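Local coordinates for protein endo-1,4-beta-mannanase (PDB 5Y6T) that probably hydrolyses internal beta-1,4-mannosidic linkages of mannan polysaccharides as a GH5-family glycoside hydrolase of the earthworm Eisenia fetida, at residues T96-Y107 with M149-L159. Numbering follows the deposited sequence. Where two conformers were deposited one is given.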
loop_
_atom_site.group_PDB
_atom_site.type_symbol
_atom_site.label_atom_id
_atom_site.label_comp_id
_atom_site.label_asym_id
_atom_site.label_seq_id
_atom_site.Cartn_x
_atom_site.Cartn_y
_atom_site.Cartn_z
ATOM N N THR A 96 16.991 -2.555 7.397
ATOM C CA THR A 96 16.694 -1.284 8.051
ATOM C C THR A 96 17.558 -0.121 7.605
ATOM O O THR A 96 17.034 0.944 7.285
ATOM C CB THR A 96 16.756 -1.455 9.596
ATOM O OG1 THR A 96 15.899 -2.520 9.990
ATOM C CG2 THR A 96 16.346 -0.225 10.260
ATOM N N SER A 97 18.874 -0.334 7.553
ATOM C CA SER A 97 19.777 0.674 7.068
ATOM C C SER A 97 19.552 0.994 5.596
ATOM O O SER A 97 19.713 2.134 5.163
ATOM C CB SER A 97 21.271 0.309 7.384
ATOM O OG SER A 97 21.674 -0.913 6.886
ATOM N N ASP A 98 19.185 -0.012 4.800
ATOM C CA ASP A 98 18.911 0.207 3.395
ATOM C C ASP A 98 17.703 1.141 3.254
ATOM O O ASP A 98 17.735 2.113 2.534
ATOM C CB ASP A 98 18.635 -1.092 2.638
ATOM C CG ASP A 98 19.832 -2.046 2.585
ATOM O OD1 ASP A 98 20.951 -1.547 2.791
ATOM O OD2 ASP A 98 19.631 -3.272 2.309
ATOM N N LEU A 99 16.601 0.797 3.937
ATOM C CA LEU A 99 15.436 1.661 3.900
ATOM C C LEU A 99 15.719 3.077 4.464
ATOM O O LEU A 99 15.147 4.058 4.007
ATOM C CB LEU A 99 14.292 1.039 4.684
ATOM C CG LEU A 99 13.596 -0.106 4.009
ATOM C CD1 LEU A 99 12.838 -0.955 5.004
ATOM C CD2 LEU A 99 12.678 0.413 2.895
ATOM N N ALA A 100 16.542 3.133 5.516
ATOM C CA ALA A 100 17.010 4.390 6.093
ATOM C C ALA A 100 17.628 5.274 5.040
ATOM O O ALA A 100 17.312 6.422 5.004
ATOM C CB ALA A 100 17.923 4.197 7.355
ATOM N N GLN A 101 18.552 4.738 4.260
ATOM C CA GLN A 101 19.238 5.487 3.195
ATOM C C GLN A 101 18.185 6.009 2.195
ATOM O O GLN A 101 18.175 7.188 1.812
ATOM C CB GLN A 101 20.208 4.593 2.460
ATOM C CG GLN A 101 21.502 4.208 3.171
ATOM C CD GLN A 101 22.462 3.518 2.207
ATOM O OE1 GLN A 101 22.884 4.110 1.207
ATOM N NE2 GLN A 101 22.657 2.206 2.405
ATOM N N PHE A 102 17.250 5.131 1.855
ATOM C CA PHE A 102 16.206 5.463 0.852
ATOM C C PHE A 102 15.325 6.616 1.392
ATOM O O PHE A 102 15.109 7.622 0.729
ATOM C CB PHE A 102 15.385 4.211 0.576
ATOM C CG PHE A 102 14.330 4.391 -0.485
ATOM C CD1 PHE A 102 14.702 4.477 -1.819
ATOM C CD2 PHE A 102 13.002 4.308 -0.160
ATOM C CE1 PHE A 102 13.768 4.596 -2.813
ATOM C CE2 PHE A 102 12.045 4.391 -1.147
ATOM C CZ PHE A 102 12.414 4.507 -2.487
ATOM N N LEU A 103 14.959 6.508 2.660
ATOM C CA LEU A 103 14.155 7.498 3.319
ATOM C C LEU A 103 14.869 8.805 3.540
ATOM O O LEU A 103 14.242 9.874 3.455
ATOM C CB LEU A 103 13.619 6.979 4.660
ATOM C CG LEU A 103 12.581 5.861 4.561
ATOM C CD1 LEU A 103 12.419 5.094 5.817
ATOM C CD2 LEU A 103 11.226 6.432 4.156
ATOM N N ASP A 104 16.183 8.745 3.768
ATOM C CA ASP A 104 16.935 10.001 3.845
ATOM C C ASP A 104 16.945 10.749 2.503
ATOM O O ASP A 104 16.895 11.981 2.496
ATOM C CB ASP A 104 18.372 9.725 4.339
ATOM C CG ASP A 104 18.452 9.291 5.765
ATOM O OD1 ASP A 104 17.438 9.358 6.580
ATOM O OD2 ASP A 104 19.580 8.904 6.102
ATOM N N VAL A 105 17.098 10.001 1.396
ATOM C CA VAL A 105 17.009 10.604 0.052
ATOM C C VAL A 105 15.605 11.171 -0.203
ATOM O O VAL A 105 15.434 12.280 -0.711
ATOM C CB VAL A 105 17.495 9.666 -1.012
ATOM C CG1 VAL A 105 17.329 10.280 -2.375
ATOM C CG2 VAL A 105 19.009 9.430 -0.807
ATOM N N ALA A 106 14.584 10.417 0.229
ATOM C CA ALA A 106 13.207 10.896 0.046
ATOM C C ALA A 106 13.019 12.197 0.808
ATOM O O ALA A 106 12.390 13.136 0.272
ATOM C CB ALA A 106 12.224 9.830 0.503
ATOM N N TYR A 107 13.552 12.290 2.030
ATOM C CA TYR A 107 13.393 13.528 2.796
ATOM C C TYR A 107 14.058 14.716 2.112
ATOM O O TYR A 107 13.484 15.798 2.002
ATOM C CB TYR A 107 13.968 13.303 4.183
ATOM C CG TYR A 107 13.993 14.519 5.064
ATOM C CD1 TYR A 107 12.841 15.065 5.529
ATOM C CD2 TYR A 107 15.205 15.021 5.532
ATOM C CE1 TYR A 107 12.863 16.190 6.383
ATOM C CE2 TYR A 107 15.238 16.153 6.388
ATOM C CZ TYR A 107 14.062 16.702 6.802
ATOM O OH TYR A 107 14.068 17.814 7.622
ATOM N N MET A 149 12.589 -3.017 13.008
ATOM C CA MET A 149 12.646 -2.169 11.833
ATOM C C MET A 149 11.775 -0.906 11.955
ATOM O O MET A 149 12.201 0.211 11.689
ATOM C CB MET A 149 12.316 -2.985 10.580
ATOM C CG MET A 149 12.251 -2.159 9.346
ATOM S SD MET A 149 12.126 -3.211 7.899
ATOM C CE MET A 149 10.668 -4.118 8.285
ATOM N N VAL A 150 10.530 -1.120 12.329
ATOM C CA VAL A 150 9.562 -0.047 12.413
ATOM C C VAL A 150 10.058 0.975 13.461
ATOM O O VAL A 150 9.976 2.147 13.250
ATOM C CB VAL A 150 8.195 -0.600 12.723
ATOM C CG1 VAL A 150 7.265 0.537 13.147
ATOM C CG2 VAL A 150 7.614 -1.338 11.509
ATOM N N SER A 151 10.474 0.466 14.604
ATOM C CA SER A 151 10.966 1.356 15.695
ATOM C C SER A 151 12.169 2.195 15.255
ATOM O O SER A 151 12.287 3.372 15.466
ATOM C CB SER A 151 11.348 0.465 16.922
ATOM O OG SER A 151 11.867 1.316 17.975
ATOM N N ALA A 152 13.138 1.548 14.624
ATOM C CA ALA A 152 14.340 2.219 14.229
ATOM C C ALA A 152 13.999 3.298 13.199
ATOM O O ALA A 152 14.721 4.274 13.132
ATOM C CB ALA A 152 15.325 1.222 13.619
ATOM N N LEU A 153 13.012 3.042 12.320
ATOM C CA LEU A 153 12.652 4.002 11.265
ATOM C C LEU A 153 11.642 5.072 11.655
ATOM O O LEU A 153 11.148 5.858 10.814
ATOM C CB LEU A 153 12.201 3.247 9.971
ATOM C CG LEU A 153 13.290 2.366 9.425
ATOM C CD1 LEU A 153 12.655 1.606 8.264
ATOM C CD2 LEU A 153 14.478 3.149 8.931
ATOM N N SER A 154 11.244 5.039 12.930
ATOM C CA SER A 154 10.115 5.853 13.452
ATOM C C SER A 154 10.367 7.324 13.521
ATOM O O SER A 154 9.461 8.066 13.807
ATOM C CB SER A 154 9.723 5.370 14.867
ATOM O OG SER A 154 10.754 5.609 15.822
ATOM N N GLY A 155 11.613 7.728 13.285
ATOM C CA GLY A 155 11.927 9.143 13.222
ATOM C C GLY A 155 12.148 9.721 11.841
ATOM O O GLY A 155 12.304 10.923 11.682
ATOM N N LYS A 156 12.001 8.888 10.809
ATOM C CA LYS A 156 12.276 9.328 9.452
ATOM C C LYS A 156 11.045 10.127 8.968
ATOM O O LYS A 156 9.943 9.614 8.806
ATOM C CB LYS A 156 12.524 8.137 8.549
ATOM C CG LYS A 156 13.727 7.317 8.922
ATOM C CD LYS A 156 14.992 8.074 8.715
ATOM C CE LYS A 156 16.184 7.223 9.115
ATOM N NZ LYS A 156 17.459 8.006 8.997
ATOM N N VAL A 157 11.257 11.394 8.694
ATOM C CA VAL A 157 10.168 12.297 8.329
ATOM C C VAL A 157 9.509 11.964 6.993
ATOM O O VAL A 157 8.321 12.192 6.797
ATOM C CB VAL A 157 10.668 13.748 8.350
ATOM C CG1 VAL A 157 9.551 14.682 7.961
ATOM C CG2 VAL A 157 11.048 14.052 9.806
ATOM N N ALA A 158 10.279 11.397 6.085
ATOM C CA ALA A 158 9.743 10.996 4.768
ATOM C C ALA A 158 9.001 9.674 4.797
ATOM O O ALA A 158 8.584 9.203 3.703
ATOM C CB ALA A 158 10.848 10.908 3.738
ATOM N N LEU A 159 8.886 9.017 5.958
ATOM C CA LEU A 159 8.129 7.752 6.019
ATOM C C LEU A 159 6.660 8.135 6.094
ATOM O O LEU A 159 6.177 8.554 7.146
ATOM C CB LEU A 159 8.531 6.936 7.206
ATOM C CG LEU A 159 7.944 5.560 7.521
ATOM C CD1 LEU A 159 7.404 4.871 6.286
ATOM C CD2 LEU A 159 8.952 4.686 8.276
HETATM O O HOH W 1 13.198 10.466 6.138
HETATM O O HOH W 2 20.018 6.855 8.180
#
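Lys156 reaches across to Asp104, and its NZ donates to OD1 at 2.8 Å in a salt bridge that uses the syn lone pair of that oxygen. A water ties the same two groups a second time, giving a hydrogen to Asp104 OD2 and accepting one from NZ. Lys156 CG, set beside the backbone N by chi1, rests on Leu103 CD1 (4.0 Å); the bend at chi2 (-67°) and the extended run beyond it carry CE over Ala100 CB and NZ to the carboxylate. With an alanine at Lys156 the Asp104 carboxylate would probably lose its cationic mate, and Ala100 CB and Leu103 CD1 the part of their cover that CE and CG give. Beside it Leu153 inserts its isobutyl fork: CD2 meets Ala100 CB at 3.9 Å and CD1 lies against Leu99 CB, the two leucine side chains crossing at about a right angle. Farther along, Met149 SD touches Leu99 CD1 (3.7 Å), and Thr96 CG2 abuts Ala152 CB. At the other end Ala158 CB nestles against the helix backbone, 3.5 Å from Tyr107 N, and also meets Ala106 CB; a second water links Ala158 N to Leu103 O. The Tyr107 ring meets Val157 CB obliquely. Two type I turns, Leu153 to Lys156 and Lys156 to Leu159, bring Lys156, Val157 and Ala158 to this helix. The contact thus joins neighbouring outer helices 95-108 and 135-152 of the GH5 (beta/alpha)8 barrel, where the chain leaves the second helix for strand 159-163. Val113 of strand 112-119 underlies Leu103 and Ala106, Trp162 backs Met149 and Leu153, and helix 42-60 packs against Phe102.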